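Local coordinates for protein ADP-ribosylglycohydrolase (Thermus thermophilus, PDB 2YZV) that belongs to the ADP-ribosylglycohydrolase family and has an all-alpha fold that binds two magnesium ions through acidic and threonine side chains, at residues V20-G25 with D57-A62; Q27-P32 with D251-G256; L109-A114 with P118-E123. One frame throughout, in Å; residues are numbered along the deposited sequence.

Contact 1. Residues V20-G25 with D57-A62. With MG (magnesium ion), chain C.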
# COMPACT_ATOMS: atom_id res chain seq x y z
N VAL A 20 -6.30 4.17 6.49
CA VAL A 20 -6.15 4.31 7.93
C VAL A 20 -4.66 4.43 8.27
O VAL A 20 -4.27 5.29 9.06
CB VAL A 20 -6.77 3.09 8.67
CG1 VAL A 20 -6.31 3.06 10.12
CG2 VAL A 20 -8.29 3.18 8.61
N GLY A 21 -3.85 3.57 7.67
CA GLY A 21 -2.41 3.61 7.91
C GLY A 21 -1.76 4.89 7.43
O GLY A 21 -0.87 5.43 8.08
N ASP A 22 -2.21 5.37 6.27
CA ASP A 22 -1.68 6.60 5.69
C ASP A 22 -2.01 7.77 6.63
O ASP A 22 -1.13 8.55 6.99
CB ASP A 22 -2.32 6.81 4.30
CG ASP A 22 -1.81 8.05 3.57
OD1 ASP A 22 -0.86 8.69 4.04
OD2 ASP A 22 -2.38 8.37 2.50
N ALA A 23 -3.27 7.86 7.05
CA ALA A 23 -3.70 8.93 7.95
C ALA A 23 -2.96 8.92 9.28
O ALA A 23 -2.50 9.97 9.75
CB ALA A 23 -5.21 8.83 8.19
N LEU A 24 -2.84 7.75 9.91
CA LEU A 24 -2.14 7.66 11.18
C LEU A 24 -0.66 7.97 11.06
O LEU A 24 -0.12 8.76 11.84
CB LEU A 24 -2.31 6.26 11.78
CG LEU A 24 -3.65 5.98 12.45
CD1 LEU A 24 -3.79 4.48 12.71
CD2 LEU A 24 -3.75 6.76 13.76
N GLY A 25 -0.01 7.36 10.08
CA GLY A 25 1.42 7.58 9.87
C GLY A 25 1.77 9.00 9.49
O GLY A 25 2.84 9.50 9.86
N ASP A 57 -0.84 11.58 -0.31
CA ASP A 57 -0.78 11.16 -1.70
C ASP A 57 -0.86 9.64 -1.86
O ASP A 57 -1.21 9.15 -2.93
CB ASP A 57 0.50 11.69 -2.37
CG ASP A 57 1.77 11.21 -1.68
OD1 ASP A 57 2.05 9.99 -1.71
OD2 ASP A 57 2.49 12.06 -1.11
N ASP A 58 -0.56 8.91 -0.79
CA ASP A 58 -0.62 7.46 -0.83
C ASP A 58 -2.05 7.05 -1.17
O ASP A 58 -2.30 6.35 -2.15
CB ASP A 58 -0.27 6.85 0.54
CG ASP A 58 1.15 7.18 0.97
OD1 ASP A 58 1.50 8.38 1.02
OD2 ASP A 58 1.90 6.24 1.28
N THR A 59 -2.98 7.50 -0.34
CA THR A 59 -4.38 7.18 -0.53
C THR A 59 -4.95 7.85 -1.78
O THR A 59 -5.78 7.27 -2.48
CB THR A 59 -5.21 7.58 0.71
OG1 THR A 59 -4.68 6.91 1.87
CG2 THR A 59 -6.66 7.18 0.55
N SER A 60 -4.50 9.07 -2.08
CA SER A 60 -4.99 9.77 -3.27
C SER A 60 -4.74 8.94 -4.52
O SER A 60 -5.63 8.77 -5.36
CB SER A 60 -4.30 11.13 -3.41
OG SER A 60 -4.62 11.97 -2.31
N GLN A 61 -3.52 8.42 -4.65
CA GLN A 61 -3.18 7.61 -5.81
C GLN A 61 -3.95 6.29 -5.81
O GLN A 61 -4.35 5.81 -6.87
CB GLN A 61 -1.68 7.34 -5.85
CG GLN A 61 -0.88 8.53 -6.35
CD GLN A 61 0.61 8.28 -6.32
OE1 GLN A 61 1.08 7.20 -6.71
NE2 GLN A 61 1.37 9.26 -5.87
N ALA A 62 -4.16 5.71 -4.63
CA ALA A 62 -4.90 4.47 -4.52
C ALA A 62 -6.32 4.69 -5.03
O ALA A 62 -6.88 3.83 -5.71
CB ALA A 62 -4.92 3.99 -3.07
MG MG C . 2.08 10.09 1.71
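Asp22, on helix 4-26, reaches across to Thr59 in the first turn of helix 57-72, and the hydrogen bonds between them carry most of this buried contact. Asp22 OD2 accepts the hydroxyl of Thr59 OG1 at 2.8 Å through its anti lone pair, and also the backbone Thr59 N at 3.0 Å, which comes from the same anti side but 31° out of the carboxylate plane. Threonine suits this helix start because it offers hydroxyl and amide to a single oxygen; aspartate is short enough to fit between the helices. With CG anti to the backbone N (chi1 -178°), Asp22 extends straight toward amides that lack acceptors from a preceding turn. Its other oxygen, OD1, takes a hydrogen bond from Thr56 OG1, so both ends of the carboxylate are held. The packing is slight: Asp58 CB lies 3.3 Å from Asp22 OD2, and the two carboxylate planes are turned 44° apart. The metal bond is made by Asp58 OD1, 1.9 Å from the magnesium ion of chain C, which Thr56 and Asp253 also bind, while Asp58 OD2 is hydrogen-bonded to Thr254 OG1. Asp22 thus stands in the second shell, placed to steady Thr56 and the helix start that carries Asp58.

Contact 2. Residues Q27-P32 with D251-G256. With MG (magnesium ion), chain B; MG (magnesium ion), chain C.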
# COMPACT_ATOMS: atom_id res chain seq x y z
N GLN A 27 0.76 11.58 10.68
CA GLN A 27 0.89 12.38 11.89
C GLN A 27 2.33 12.52 12.36
O GLN A 27 2.68 13.52 12.99
CB GLN A 27 0.04 11.78 13.02
CG GLN A 27 -1.43 11.67 12.66
CD GLN A 27 -2.28 10.98 13.72
OE1 GLN A 27 -3.45 10.69 13.49
NE2 GLN A 27 -1.68 10.70 14.87
N VAL A 28 3.16 11.53 12.06
CA VAL A 28 4.56 11.58 12.47
C VAL A 28 5.55 11.43 11.33
O VAL A 28 6.70 11.06 11.54
CB VAL A 28 4.86 10.49 13.52
CG1 VAL A 28 4.13 10.81 14.82
CG2 VAL A 28 4.45 9.14 12.99
N GLU A 29 5.10 11.73 10.11
CA GLU A 29 5.99 11.63 8.96
C GLU A 29 7.21 12.53 9.13
O GLU A 29 7.08 13.70 9.50
CB GLU A 29 5.24 12.01 7.68
CG GLU A 29 6.14 12.20 6.47
CD GLU A 29 5.37 12.32 5.17
OE1 GLU A 29 4.23 12.82 5.19
OE2 GLU A 29 5.92 11.92 4.12
N GLY A 30 8.39 11.97 8.89
CA GLY A 30 9.62 12.74 9.00
C GLY A 30 10.25 12.80 10.38
O GLY A 30 11.34 13.35 10.54
N LEU A 31 9.59 12.24 11.39
CA LEU A 31 10.13 12.26 12.74
C LEU A 31 11.01 11.04 13.00
O LEU A 31 10.65 9.93 12.63
CB LEU A 31 9.01 12.27 13.78
CG LEU A 31 7.97 13.40 13.73
CD1 LEU A 31 7.01 13.24 14.90
CD2 LEU A 31 8.67 14.75 13.78
N PRO A 32 12.18 11.25 13.62
CA PRO A 32 13.07 10.12 13.89
C PRO A 32 12.45 9.21 14.95
O PRO A 32 11.81 9.68 15.89
CB PRO A 32 14.34 10.79 14.39
CG PRO A 32 14.32 12.11 13.68
CD PRO A 32 12.88 12.53 13.83
N ASP A 251 9.12 7.67 7.06
CA ASP A 251 8.06 7.67 6.06
C ASP A 251 6.91 6.83 6.61
O ASP A 251 6.48 5.85 6.01
CB ASP A 251 8.59 7.08 4.75
CG ASP A 251 7.76 7.49 3.55
OD1 ASP A 251 7.20 8.61 3.56
OD2 ASP A 251 7.69 6.71 2.58
N ALA A 252 6.42 7.25 7.77
CA ALA A 252 5.37 6.54 8.49
C ALA A 252 4.03 6.43 7.78
O ALA A 252 3.30 5.46 7.98
CB ALA A 252 5.17 7.18 9.86
N ASP A 253 3.68 7.42 6.96
CA ASP A 253 2.42 7.36 6.25
C ASP A 253 2.42 6.18 5.28
O ASP A 253 1.43 5.46 5.16
CB ASP A 253 2.15 8.66 5.47
CG ASP A 253 3.26 9.00 4.48
OD1 ASP A 253 2.94 9.53 3.40
OD2 ASP A 253 4.44 8.76 4.79
N THR A 254 3.54 5.97 4.60
CA THR A 254 3.64 4.89 3.63
C THR A 254 3.86 3.52 4.27
O THR A 254 3.33 2.52 3.80
CB THR A 254 4.73 5.20 2.61
OG1 THR A 254 4.48 6.49 2.05
CG2 THR A 254 4.73 4.15 1.50
N VAL A 255 4.66 3.47 5.34
CA VAL A 255 4.86 2.19 6.02
C VAL A 255 3.50 1.82 6.60
O VAL A 255 3.08 0.66 6.55
CB VAL A 255 5.91 2.30 7.15
CG1 VAL A 255 5.91 1.03 7.99
CG2 VAL A 255 7.29 2.51 6.54
N GLY A 256 2.81 2.81 7.15
CA GLY A 256 1.49 2.56 7.71
C GLY A 256 0.51 2.10 6.64
O GLY A 256 -0.30 1.20 6.88
MG MG B . 5.24 8.69 2.40
MG MG C . 2.08 10.09 1.71
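Glu29 brings its carboxylate up to those of Asp251 and Asp253 beside the two magnesium ions. Glu29 OE2 stands 3.6 Å from Asp251 OD1 and equally far from Asp253 OD2, approaches between acids that the nearby cations would be expected to make tolerable. Glu29 lies alongside Asp251, pointing the same way, but crosses Asp253 with the carboxylate planes 37° apart; its extended chain, with CG anti to the backbone N (chi1 169°), supplies the reach. The magnesium ion of chain B is bound by Asp251 OD1 at 2.3 Å, by Thr254 OG1 at 2.4 Å and by both oxygens of Asp253, OD2 at 2.5 Å and OD1 at 2.6 Å. Asp253 OD1 is the bridging atom, for it also binds the magnesium of chain C at 2.0 Å. Further out, Asn128 ND2 hydrogen-bonds Asp251 OD2, which would limit its rotation. Val28 CG2 packs on Ala252 CB at 3.8 Å, a small methyl that lets the loop come close. Val28 to Leu31 form a type II turn, with Gly30 where the backbone angles suit glycine; backbone bonds from Gly30 and Leu31 to Gly250 tie it to the start of helix 252-267, whose Thr254 and Val255 touch helix 221-234.

Contact 3. Residues L109-A114 with P118-E123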
# COMPACT_ATOMS: atom_id res chain seq x y z
N LEU A 109 5.41 11.89 -13.94
CA LEU A 109 4.21 12.51 -14.46
C LEU A 109 4.51 13.52 -15.57
O LEU A 109 3.80 13.58 -16.57
CB LEU A 109 3.42 13.18 -13.33
CG LEU A 109 2.91 12.20 -12.26
CD1 LEU A 109 2.17 12.97 -11.18
CD2 LEU A 109 2.00 11.17 -12.89
N GLU A 110 5.57 14.30 -15.41
CA GLU A 110 5.93 15.28 -16.43
C GLU A 110 6.54 14.58 -17.65
O GLU A 110 6.44 15.07 -18.77
CB GLU A 110 6.91 16.31 -15.88
CG GLU A 110 6.31 17.25 -14.84
CD GLU A 110 5.18 18.11 -15.39
OE1 GLU A 110 5.02 18.18 -16.63
OE2 GLU A 110 4.46 18.72 -14.58
N ARG A 111 7.17 13.43 -17.42
CA ARG A 111 7.75 12.66 -18.52
C ARG A 111 6.59 12.15 -19.37
O ARG A 111 6.62 12.23 -20.60
CB ARG A 111 8.56 11.48 -17.97
CG ARG A 111 9.18 10.58 -19.03
CD ARG A 111 10.05 9.49 -18.40
NE ARG A 111 11.30 10.01 -17.83
CZ ARG A 111 11.60 10.01 -16.53
NH1 ARG A 111 10.75 9.51 -15.64
NH2 ARG A 111 12.77 10.49 -16.13
N TYR A 112 5.55 11.64 -18.71
CA TYR A 112 4.37 11.15 -19.41
C TYR A 112 3.68 12.28 -20.16
O TYR A 112 3.28 12.13 -21.32
CB TYR A 112 3.38 10.52 -18.41
CG TYR A 112 2.03 10.24 -19.02
CD1 TYR A 112 1.89 9.29 -20.03
CD2 TYR A 112 0.90 10.97 -18.63
CE1 TYR A 112 0.66 9.07 -20.64
CE2 TYR A 112 -0.33 10.75 -19.23
CZ TYR A 112 -0.44 9.80 -20.24
OH TYR A 112 -1.65 9.57 -20.85
N ALA A 113 3.53 13.42 -19.49
CA ALA A 113 2.88 14.57 -20.10
C ALA A 113 3.57 15.02 -21.38
O ALA A 113 2.91 15.48 -22.31
CB ALA A 113 2.83 15.73 -19.10
N ALA A 114 4.88 14.87 -21.43
CA ALA A 114 5.64 15.29 -22.60
C ALA A 114 5.83 14.24 -23.69
O ALA A 114 5.92 14.59 -24.87
CB ALA A 114 7.00 15.82 -22.17
N PRO A 118 3.17 5.91 -20.88
CA PRO A 118 2.56 5.67 -19.56
C PRO A 118 3.50 5.03 -18.54
O PRO A 118 3.33 5.23 -17.34
CB PRO A 118 1.37 4.78 -19.90
CG PRO A 118 1.85 4.01 -21.08
CD PRO A 118 2.56 5.06 -21.91
N TYR A 119 4.48 4.26 -19.01
CA TYR A 119 5.43 3.62 -18.11
C TYR A 119 6.62 4.56 -17.99
O TYR A 119 7.74 4.25 -18.41
CB TYR A 119 5.85 2.27 -18.70
CG TYR A 119 4.69 1.33 -18.86
CD1 TYR A 119 3.99 0.86 -17.75
CD2 TYR A 119 4.27 0.92 -20.12
CE1 TYR A 119 2.90 0.00 -17.89
CE2 TYR A 119 3.18 0.06 -20.27
CZ TYR A 119 2.50 -0.39 -19.15
OH TYR A 119 1.42 -1.23 -19.30
N ALA A 120 6.34 5.72 -17.39
CA ALA A 120 7.33 6.78 -17.24
C ALA A 120 8.31 6.67 -16.09
O ALA A 120 9.09 7.59 -15.86
CB ALA A 120 6.61 8.12 -17.17
N GLY A 121 8.28 5.56 -15.36
CA GLY A 121 9.21 5.42 -14.26
C GLY A 121 10.62 5.22 -14.80
O GLY A 121 10.79 4.67 -15.89
N ASP A 122 11.62 5.67 -14.05
CA ASP A 122 13.00 5.51 -14.47
C ASP A 122 13.75 4.68 -13.44
O ASP A 122 13.23 4.38 -12.37
CB ASP A 122 13.68 6.87 -14.68
CG ASP A 122 13.63 7.75 -13.45
OD1 ASP A 122 14.06 7.29 -12.37
OD2 ASP A 122 13.18 8.91 -13.57
N GLU A 123 14.98 4.30 -13.78
CA GLU A 123 15.80 3.47 -12.90
C GLU A 123 16.18 4.13 -11.58
O GLU A 123 16.66 3.46 -10.67
CB GLU A 123 17.06 3.03 -13.65
CG GLU A 123 16.76 2.17 -14.86
CD GLU A 123 17.97 1.93 -15.74
OE1 GLU A 123 18.50 2.90 -16.32
OE2 GLU A 123 18.40 0.76 -15.84
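A helix and the loop that follows it meet here: residues 109-114 lie on helix 105-115, and after a short connection residues 118-123 pass across the side of the helix on the way to helix 129-132. Arg111 and the Tyr112 ring meet the loop. The guanidinium of Arg111 comes to it at its edge, where NH1 donates to the backbone Ala120 O; the modelled 2.5 Å is improbably short and so doubtful in detail. The donor lies almost on the line of the carbonyl (C=O...N angle 174°), though the oxygen sits 25° out of the guanidinium plane. Asp122 OD2 forms a salt bridge with Arg111 NH2 at 3.0 Å, and with NH1 it makes a second bond at 3.2 Å; both are weak as hydrogen bonds, and the guanidinium and carboxylate planes stand 85° apart. The other oxygen, Asp122 OD1, accepts from Ala124 N. Arginine suits the spot because its long chain, bent at chi3, can lay methylenes over Ala120 CB, with CD at 3.9 Å, before its charged end reaches Ala120 O and Asp122. An inverse gamma turn centred on Tyr119 spaces Pro118 and Ala120, which make the apolar side. Ala120 is small enough to tuck against the helix, its CB 4.2 Å from Tyr112 CB, and the Tyr112 ring meets Pro118 obliquely, CD1 lying 3.7 Å from Pro118 CA. The Tyr112 hydroxyl is hydrogen-bonded to Asp81 and Lys77 of helix 76-89.

Contacts 1 and 2 are buried and form one metal centre: both touch the magnesium of chain C, and their centres lie 11 Å apart. Their segments alternate along the chain. Helix 4-26 supplies contact 1 and the loop after it contact 2, facing helix 57-72 and helix 252-267 in turn; the two also pack directly, Gly25 O lying 3.3 Å from Ala252 CB. Contact 3 is partly buried, farther from the chain's centre, and about 23 Å from contact 1 between centres. It lies between contact 2's segments in sequence but touches neither of the other contacts. Acids gathered round cations give way there to a conventional arginine-aspartate pair and apolar packing, closing neighbouring pieces of chain.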